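PDB 4NZK: uncharacterized protein from Eubacterium siraeum, which is of unknown function but belongs to the DHHW family of the SGNH hydrolase clan, which suggests a hydrolase-like activity still to be identified. Local coordinates for residues I285-Y290 / I305-I310; F103-P108 / L330-T335. All coordinates share one frame; numbering follows the deposited sequence. Where two conformers were deposited one is given.

From the N terminus, strand 101-107 is the first of the paired strands and meets strand 328-334 only late in the chain, so interaction 2 closes a loop of more than 200 residues. Strand 282-287 is laid down late within that loop and is joined by strand 304-309 after a short excursion; interaction 1 is therefore nested inside interaction 2, without crossing it. In the sheet the order is 101-107, 328-334, 282-287, 304-309, all parallel. The neighbouring strands 282-287 and 328-334 join the contacts where Phe286 N probably bonds Leu330 O at 2.8 Å, and just beyond the first of them Asp288 OD2 probably bonds Cys334 N at 3.0 Å.

Interaction 1. Residues I285-Y290 / I305-I310; sequences IFKDSY and IYVCDI. With EDO (1,2-ethanediol), chain B.
Lys287 and Asp309 meet at the C-terminal ends of two parallel strands in the central mixed sheet, and their side chains cross at about a right angle. Beneath them the backbones are joined by regular parallel bonds, from Ile285 N to Tyr306 O (2.8 Å) through to Ile310 N and Lys287 O (3.0 Å). The lysine chain bends about its CB-CG bond (chi2 75°), which lays CG and CD near Cys308 O and carries NZ to Asp309 OD2 at 2.9 Å, a salt bridge using the anti lone pair of that oxygen. Around NZ also stand both oxygens of an ethanediol, probably from the crystallisation liquor, Asn292 OD1 and, as a second salt bridge, Asp267 OD1, more acceptors than three protons can serve singly. A methionine in place of Lys287 would probably cost Asp309 and Asp267 their salt bridges to this amine, with Asp309 relying on Arg311. On the same face, the Ile285 and Ile305 side chains cross obliquely, Ile285 CD1 touching Ile305 CG2 at 3.7 Å. The other face, covered by helix 317-323, carries Phe286 and Cys308: Phe286 CD1 touches Cys308 CB at 3.6 Å, and Cys308 SG stands 4.9 Å from the Phe286 ring centroid, 48° off its normal.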
ATOM      1  N   ILE A 285       3.906  -7.081  -7.633  1.00 12.97           N
ATOM      2  CA  ILE A 285       3.631  -6.518  -6.322  1.00 11.85           C
ATOM      3  C   ILE A 285       2.667  -7.438  -5.593  1.00 13.76           C
ATOM      4  O   ILE A 285       1.630  -7.832  -6.135  1.00 17.33           O
ATOM      5  CB  ILE A 285       2.980  -5.138  -6.402  1.00 17.03           C
ATOM      6  CG1 ILE A 285       3.815  -4.200  -7.251  1.00 19.26           C
ATOM      7  CG2 ILE A 285       2.767  -4.556  -5.017  1.00 16.98           C
ATOM      8  CD1 ILE A 285       2.997  -3.060  -7.791  1.00 22.03           C
ATOM      9  N   PHE A 286       3.044  -7.820  -4.394  1.00 12.01           N
ATOM     10  CA  PHE A 286       2.194  -8.561  -3.497  1.00 13.02           C
ATOM     11  C   PHE A 286       1.897  -7.641  -2.347  1.00 12.69           C
ATOM     12  O   PHE A 286       2.779  -7.241  -1.608  1.00 12.31           O
ATOM     13  CB  PHE A 286       2.873  -9.825  -3.011  1.00 11.92           C
ATOM     14  CG  PHE A 286       3.017 -10.868  -4.084  1.00 13.45           C
ATOM     15  CD1 PHE A 286       1.904 -11.470  -4.640  1.00 15.89           C
ATOM     16  CD2 PHE A 286       4.281 -11.256  -4.509  1.00 15.02           C
ATOM     17  CE1 PHE A 286       2.052 -12.429  -5.621  1.00 16.37           C
ATOM     18  CE2 PHE A 286       4.420 -12.200  -5.508  1.00 16.36           C
ATOM     19  CZ  PHE A 286       3.298 -12.774  -6.047  1.00 15.57           C
ATOM     20  N   LYS A 287       0.633  -7.274  -2.215  1.00 10.91           N
ATOM     21  CA  LYS A 287       0.278  -6.182  -1.326  1.00 10.82           C
ATOM     22  C   LYS A 287      -0.975  -6.418  -0.504  1.00 12.57           C
ATOM     23  O   LYS A 287      -1.711  -7.374  -0.718  1.00 13.28           O
ATOM     24  CB  LYS A 287       0.121  -4.897  -2.186  1.00 12.38           C
ATOM     25  CG  LYS A 287      -0.772  -4.994  -3.435  1.00 16.28           C
ATOM     26  CD  LYS A 287      -2.234  -5.018  -3.103  1.00 18.15           C
ATOM     27  CE  LYS A 287      -3.129  -5.052  -4.323  1.00 18.16           C
ATOM     28  NZ  LYS A 287      -4.545  -4.949  -3.873  1.00 17.15           N
ATOM     29  N   ASP A 288      -1.155  -5.543   0.474  1.00 11.33           N
ATOM     30  CA  ASP A 288      -2.451  -5.306   1.092  1.00 11.74           C
ATOM     31  C   ASP A 288      -2.974  -3.985   0.481  1.00 11.55           C
ATOM     32  O   ASP A 288      -2.376  -3.436  -0.455  1.00 13.30           O
ATOM     33  CB  ASP A 288      -2.359  -5.253   2.614  1.00 12.99           C
ATOM     34  CG  ASP A 288      -1.766  -3.930   3.148  1.00 12.91           C
ATOM     35  OD1 ASP A 288      -1.322  -3.060   2.335  1.00 13.87           O
ATOM     36  OD2 ASP A 288      -1.736  -3.734   4.416  1.00 16.11           O
ATOM     37  N   SER A 289      -4.074  -3.447   0.981  1.00 13.02           N
ATOM     38  CA  SER A 289      -4.656  -2.319   0.299  1.00 12.07           C
ATOM     39  C   SER A 289      -3.811  -1.038   0.276  1.00 11.60           C
ATOM     40  O   SER A 289      -4.022  -0.187  -0.605  1.00 12.42           O
ATOM     41  CB  SER A 289      -6.069  -2.025   0.800  1.00 18.21           C
ATOM     42  OG  SER A 289      -6.080  -1.702   2.168  1.00 19.85           O
ATOM     43  N   TYR A 290      -2.809  -0.909   1.164  1.00 11.71           N
ATOM     44  CA  TYR A 290      -1.908   0.257   1.079  1.00 12.61           C
ATOM     45  C   TYR A 290      -1.186   0.261  -0.264  1.00 11.89           C
ATOM     46  O   TYR A 290      -0.904   1.315  -0.851  1.00 12.10           O
ATOM     47  CB  TYR A 290      -0.865   0.238   2.215  1.00 11.96           C
ATOM     48  CG  TYR A 290      -1.193   1.153   3.338  1.00 12.29           C
ATOM     49  CD1 TYR A 290      -2.330   0.986   4.099  1.00 12.69           C
ATOM     50  CD2 TYR A 290      -0.368   2.222   3.638  1.00 11.08           C
ATOM     51  CE1 TYR A 290      -2.643   1.872   5.116  1.00 11.92           C
ATOM     52  CE2 TYR A 290      -0.682   3.110   4.643  1.00 11.95           C
ATOM     53  CZ  TYR A 290      -1.818   2.939   5.368  1.00 12.54           C
ATOM     54  OH  TYR A 290      -2.108   3.846   6.350  1.00 13.39           O
ATOM     55  N   ILE A 305       3.993  -4.514 -14.925  1.00 13.42           N
ATOM     56  CA  ILE A 305       3.656  -4.560 -13.522  1.00 12.93           C
ATOM     57  C   ILE A 305       2.502  -5.505 -13.321  1.00 13.54           C
ATOM     58  O   ILE A 305       1.467  -5.357 -13.954  1.00 16.12           O
ATOM     59  CB  ILE A 305       3.301  -3.173 -12.953  1.00 12.15           C
ATOM     60  CG1 ILE A 305       4.449  -2.171 -13.170  1.00 15.22           C
ATOM     61  CG2 ILE A 305       3.018  -3.254 -11.461  1.00 16.48           C
ATOM     62  CD1 ILE A 305       3.976  -0.762 -13.327  1.00 20.95           C
ATOM     63  N   TYR A 306       2.678  -6.451 -12.415  1.00 12.76           N
ATOM     64  CA  TYR A 306       1.593  -7.353 -12.013  1.00 12.99           C
ATOM     65  C   TYR A 306       1.212  -7.007 -10.582  1.00 13.71           C
ATOM     66  O   TYR A 306       2.050  -6.968  -9.712  1.00 16.36           O
ATOM     67  CB  TYR A 306       2.028  -8.821 -12.096  1.00 13.74           C
ATOM     68  CG  TYR A 306       2.356  -9.269 -13.502  1.00 12.99           C
ATOM     69  CD1 TYR A 306       3.538  -8.879 -14.106  1.00 16.55           C
ATOM     70  CD2 TYR A 306       1.506 -10.106 -14.204  1.00 19.14           C
ATOM     71  CE1 TYR A 306       3.849  -9.274 -15.396  1.00 17.65           C
ATOM     72  CE2 TYR A 306       1.821 -10.522 -15.496  1.00 19.56           C
ATOM     73  CZ  TYR A 306       2.997 -10.109 -16.071  1.00 20.73           C
ATOM     74  OH  TYR A 306       3.298 -10.495 -17.353  1.00 24.37           O
ATOM     75  N   VAL A 307      -0.070  -6.772 -10.368  1.00 12.45           N
ATOM     76  CA  VAL A 307      -0.571  -6.310  -9.086  1.00 13.26           C
ATOM     77  C   VAL A 307      -1.437  -7.416  -8.494  1.00 12.98           C
ATOM     78  O   VAL A 307      -2.489  -7.767  -9.051  1.00 14.56           O
ATOM     79  CB  VAL A 307      -1.396  -5.022  -9.178  1.00 13.94           C
ATOM     80  CG1 VAL A 307      -1.663  -4.483  -7.774  1.00 16.83           C
ATOM     81  CG2 VAL A 307      -0.695  -3.979 -10.016  1.00 13.92           C
ATOM     82  N   CYS A 308      -0.974  -7.949  -7.372  1.00 13.16           N
ATOM     83  CA  CYS A 308      -1.608  -9.060  -6.689  1.00 14.65           C
ATOM     84  C   CYS A 308      -1.807  -8.760  -5.215  1.00 15.23           C
ATOM     85  O   CYS A 308      -0.973  -8.134  -4.588  1.00 18.03           O
ATOM     86  CB  CYS A 308      -0.690 -10.266  -6.777  1.00 18.04           C
ATOM     87  SG  CYS A 308      -0.162 -10.737  -8.456  1.00 19.39           S
ATOM     88  N   ASP A 309      -2.911  -9.238  -4.666  1.00 14.23           N
ATOM     89  CA  ASP A 309      -3.231  -9.045  -3.268  1.00 14.16           C
ATOM     90  C   ASP A 309      -2.980 -10.353  -2.514  1.00 15.06           C
ATOM     91  O   ASP A 309      -3.474 -11.405  -2.908  1.00 17.26           O
ATOM     92  CB  ASP A 309      -4.695  -8.647  -3.087  1.00 14.54           C
ATOM     93  CG  ASP A 309      -4.942  -8.030  -1.722  1.00 19.35           C
ATOM     94  OD1 ASP A 309      -4.914  -8.799  -0.712  1.00 19.65           O
ATOM     95  OD2 ASP A 309      -5.169  -6.786  -1.673  1.00 20.30           O
ATOM     96  N   ILE A 310      -2.262 -10.271  -1.396  1.00 15.71           N
ATOM     97  CA  ILE A 310      -1.943 -11.467  -0.612  1.00 14.77           C
ATOM     98  C   ILE A 310      -3.167 -12.192  -0.049  1.00 16.60           C
ATOM     99  O   ILE A 310      -3.067 -13.344   0.323  1.00 17.60           O
ATOM    100  CB  ILE A 310      -0.985 -11.119   0.541  1.00 17.00           C
ATOM    101  CG1 ILE A 310      -1.661 -10.168   1.545  1.00 21.28           C
ATOM    102  CG2 ILE A 310       0.303 -10.506   0.003  1.00 18.64           C
ATOM    103  CD1 ILE A 310      -0.775  -9.718   2.667  1.00 26.79           C
TER
HETATM  104  C1  EDO B 401      -5.752  -4.957  -7.530  1.00 27.03           C
HETATM  105  O1  EDO B 401      -5.769  -4.110  -6.392  1.00 21.77           O
HETATM  106  C2  EDO B 401      -5.045  -6.301  -7.269  1.00 19.72           C
HETATM  107  O2  EDO B 401      -5.376  -6.804  -5.981  1.00 24.52           O

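Interaction 2. Residues F103-P108 / L330-T335; sequences FNMVVP and LFTMCT
Phe103 and Phe331 meet within a parallel strand pairing of the central mixed sheet, where the backbone polar groups are largely answered across the gap. Phe331 N gives an almost straight bond to Phe103 O (2.9 Å, 178°), and the same oxygen lies in the plane of the Phe331 ring, at its edge. Phe331 O then takes Met105 N at 2.8 Å. The next carbonyl is shared: Met105 O receives only a weak bond from Met333 N (3.4 Å), but Thr332 OG1 stands 2.9 Å from it. With OG1 trans to its own backbone N (chi1 -174°), Thr332 lies alongside the selenomethionine Met105, pointing the same way; Glu294 OE2 is a second acceptor for that hydroxyl. Farther along, Val107 N bonds Met333 O at 2.9 Å. The pairing ends in a weak bond from Thr335 N to Val107 O, just where Cys334 occupies the N-cap position of helix 335-339 and its SG is linked covalently to an unidentified molecule, probably from the crystallisation liquor. The buried polar side chains are satisfied by neighbouring parts of the fold: Asn104 bonds Tyr85 and Asn142, and Thr335 OG1 bonds His126. Leu330 CD1 packs on Phe103 CB (3.8 Å). The face bearing Asn104 and Val106 lies against helices 83-96 and 126-136, while strands 141-142 and 282-287 flank the pair.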
ATOM      1  N   PHE A 103      11.958  -7.433  -2.692  1.00  9.08           N
ATOM      2  CA  PHE A 103      12.032  -6.234  -1.876  1.00 10.24           C
ATOM      3  C   PHE A 103      10.883  -6.268  -0.868  1.00 10.72           C
ATOM      4  O   PHE A 103       9.801  -6.816  -1.142  1.00 11.83           O
ATOM      5  CB  PHE A 103      11.842  -4.981  -2.725  1.00 10.01           C
ATOM      6  CG  PHE A 103      12.880  -4.753  -3.802  1.00 10.60           C
ATOM      7  CD1 PHE A 103      12.857  -5.453  -5.011  1.00 10.63           C
ATOM      8  CD2 PHE A 103      13.857  -3.798  -3.618  1.00 12.10           C
ATOM      9  CE1 PHE A 103      13.782  -5.166  -6.010  1.00 11.88           C
ATOM     10  CE2 PHE A 103      14.797  -3.523  -4.599  1.00 13.16           C
ATOM     11  CZ  PHE A 103      14.767  -4.222  -5.788  1.00 13.22           C
ATOM     12  N   ASN A 104      11.128  -5.677   0.291  1.00  9.49           N
ATOM     13  CA  ASN A 104      10.136  -5.567   1.345  1.00  9.42           C
ATOM     14  C   ASN A 104       9.983  -4.089   1.730  1.00 10.85           C
ATOM     15  O   ASN A 104      10.966  -3.413   1.997  1.00 11.85           O
ATOM     16  CB  ASN A 104      10.669  -6.294   2.573  1.00 11.92           C
ATOM     17  CG  ASN A 104       9.788  -6.108   3.781  1.00 12.70           C
ATOM     18  OD1 ASN A 104       8.625  -6.451   3.745  1.00 12.76           O
ATOM     19  ND2 ASN A 104      10.344  -5.527   4.850  1.00 14.01           N
HETATM   20  N   MSE A 105       8.740  -3.622   1.770  1.00  9.84           N
HETATM   21  CA  MSE A 105       8.450  -2.243   2.222  1.00  9.94           C
HETATM   22  C   MSE A 105       7.204  -2.237   3.062  1.00 10.14           C
HETATM   23  O   MSE A 105       6.083  -2.201   2.549  1.00 12.63           O
HETATM   24  CB  MSE A 105       8.401  -1.272   1.028  1.00 12.29           C
HETATM   25  CG  MSE A 105       8.344   0.185   1.570  1.00 11.48           C
HETATM   26 SE   MSE A 105       8.530   1.507   0.152  0.75 10.33          SE
HETATM   27  CE  MSE A 105       7.040   0.969  -0.917  1.00 12.63           C
ATOM     28  N   VAL A 106       7.408  -2.324   4.374  1.00 10.27           N
ATOM     29  CA  VAL A 106       6.343  -2.281   5.344  1.00  9.37           C
ATOM     30  C   VAL A 106       6.234  -0.856   5.838  1.00 11.36           C
ATOM     31  O   VAL A 106       7.232  -0.262   6.262  1.00 12.47           O
ATOM     32  CB  VAL A 106       6.558  -3.280   6.516  1.00 10.28           C
ATOM     33  CG1 VAL A 106       5.435  -3.144   7.543  1.00 12.21           C
ATOM     34  CG2 VAL A 106       6.617  -4.710   5.980  1.00 12.27           C
ATOM     35  N   VAL A 107       5.028  -0.317   5.790  1.00  9.65           N
ATOM     36  CA  VAL A 107       4.842   1.106   6.106  1.00 11.37           C
ATOM     37  C   VAL A 107       3.868   1.279   7.269  1.00 12.04           C
ATOM     38  O   VAL A 107       2.986   0.465   7.474  1.00 12.43           O
ATOM     39  CB  VAL A 107       4.350   1.909   4.891  1.00 14.41           C
ATOM     40  CG1 VAL A 107       5.430   1.954   3.806  1.00 14.72           C
ATOM     41  CG2 VAL A 107       3.043   1.365   4.318  1.00 16.94           C
ATOM     42  N   PRO A 108       4.045   2.361   8.032  1.00 10.09           N
ATOM     43  CA  PRO A 108       3.178   2.596   9.163  1.00 10.37           C
ATOM     44  C   PRO A 108       1.881   3.249   8.716  1.00 10.87           C
ATOM     45  O   PRO A 108       1.769   3.705   7.591  1.00 11.26           O
ATOM     46  CB  PRO A 108       3.967   3.588   9.990  1.00 13.63           C
ATOM     47  CG  PRO A 108       4.699   4.368   8.982  1.00 13.97           C
ATOM     48  CD  PRO A 108       5.086   3.403   7.903  1.00 11.20           C
ATOM     49  N   LEU A 330       7.943  -6.945  -5.166  1.00 10.41           N
ATOM     50  CA  LEU A 330       7.793  -6.081  -4.025  1.00 10.30           C
ATOM     51  C   LEU A 330       6.648  -6.584  -3.149  1.00 11.00           C
ATOM     52  O   LEU A 330       5.530  -6.701  -3.600  1.00 12.15           O
ATOM     53  CB  LEU A 330       7.495  -4.658  -4.498  1.00 11.33           C
ATOM     54  CG  LEU A 330       7.161  -3.666  -3.400  1.00 10.65           C
ATOM     55  CD1 LEU A 330       8.327  -3.456  -2.445  1.00 12.24           C
ATOM     56  CD2 LEU A 330       6.744  -2.343  -4.020  1.00 11.63           C
ATOM     57  N   PHE A 331       6.966  -6.829  -1.881  1.00  9.84           N
ATOM     58  CA  PHE A 331       5.979  -7.064  -0.842  1.00  9.09           C
ATOM     59  C   PHE A 331       5.818  -5.733  -0.101  1.00 11.09           C
ATOM     60  O   PHE A 331       6.815  -5.165   0.424  1.00 10.68           O
ATOM     61  CB  PHE A 331       6.467  -8.098   0.157  1.00 10.34           C
ATOM     62  CG  PHE A 331       6.416  -9.494  -0.366  1.00 10.37           C
ATOM     63  CD1 PHE A 331       7.465 -10.012  -1.090  1.00 11.47           C
ATOM     64  CD2 PHE A 331       5.290 -10.263  -0.190  1.00 12.54           C
ATOM     65  CE1 PHE A 331       7.423 -11.316  -1.572  1.00 13.48           C
ATOM     66  CE2 PHE A 331       5.222 -11.558  -0.688  1.00 13.66           C
ATOM     67  CZ  PHE A 331       6.293 -12.072  -1.384  1.00 15.71           C
ATOM     68  N   THR A 332       4.592  -5.222  -0.094  1.00 11.98           N
ATOM     69  CA  THR A 332       4.345  -3.957   0.550  1.00 11.05           C
ATOM     70  C   THR A 332       2.981  -3.955   1.196  1.00 10.38           C
ATOM     71  O   THR A 332       2.001  -4.386   0.609  1.00 12.20           O
ATOM     72  CB  THR A 332       4.557  -2.797  -0.437  1.00 11.52           C
ATOM     73  OG1 THR A 332       4.451  -1.535   0.272  1.00 12.72           O
ATOM     74  CG2 THR A 332       3.592  -2.813  -1.588  1.00 13.06           C
HETATM   75  N   MSE A 333       2.952  -3.462   2.431  1.00 12.67           N
HETATM   76  CA  MSE A 333       1.741  -3.458   3.229  0.50 12.24           C
HETATM   77  C   MSE A 333       1.949  -2.643   4.459  1.00 11.62           C
HETATM   78  O   MSE A 333       3.079  -2.268   4.778  1.00 11.79           O
HETATM   79  CB  MSE A 333       1.355  -4.880   3.621  0.50 13.01           C
HETATM   80  CG  MSE A 333       2.453  -5.726   4.281  0.50 11.52           C
HETATM   81 SE   MSE A 333       1.618  -7.536   4.372  0.38 14.12          SE
HETATM   82  CE  MSE A 333       2.426  -7.791   2.592  0.50 11.19           C
ATOM     83  N   CYS A 334       0.871  -2.346   5.170  1.00 10.32           N
ATOM     84  CA  CYS A 334       1.010  -1.626   6.427  1.00 10.77           C
ATOM     85  C   CYS A 334       1.420  -2.589   7.540  1.00 11.60           C
ATOM     86  O   CYS A 334       1.319  -3.803   7.434  1.00 11.50           O
ATOM     87  CB  CYS A 334      -0.268  -0.874   6.782  1.00 12.19           C
ATOM     88  SG  CYS A 334      -1.575  -1.962   7.406  1.00 14.90           S
ATOM     89  N   THR A 335       1.860  -2.006   8.640  1.00  9.04           N
ATOM     90  CA  THR A 335       2.342  -2.777   9.772  0.60 10.12           C
ATOM     91  C   THR A 335       1.298  -3.734  10.310  1.00 11.90           C
ATOM     92  O   THR A 335       1.605  -4.869  10.622  1.00 10.70           O
ATOM     93  CB  THR A 335       2.831  -1.869  10.892  0.60 10.95           C
ATOM     94  OG1 THR A 335       1.916  -0.768  11.013  0.60  9.80           O
ATOM     95  CG2 THR A 335       4.262  -1.371  10.611  0.60 10.64           C
TER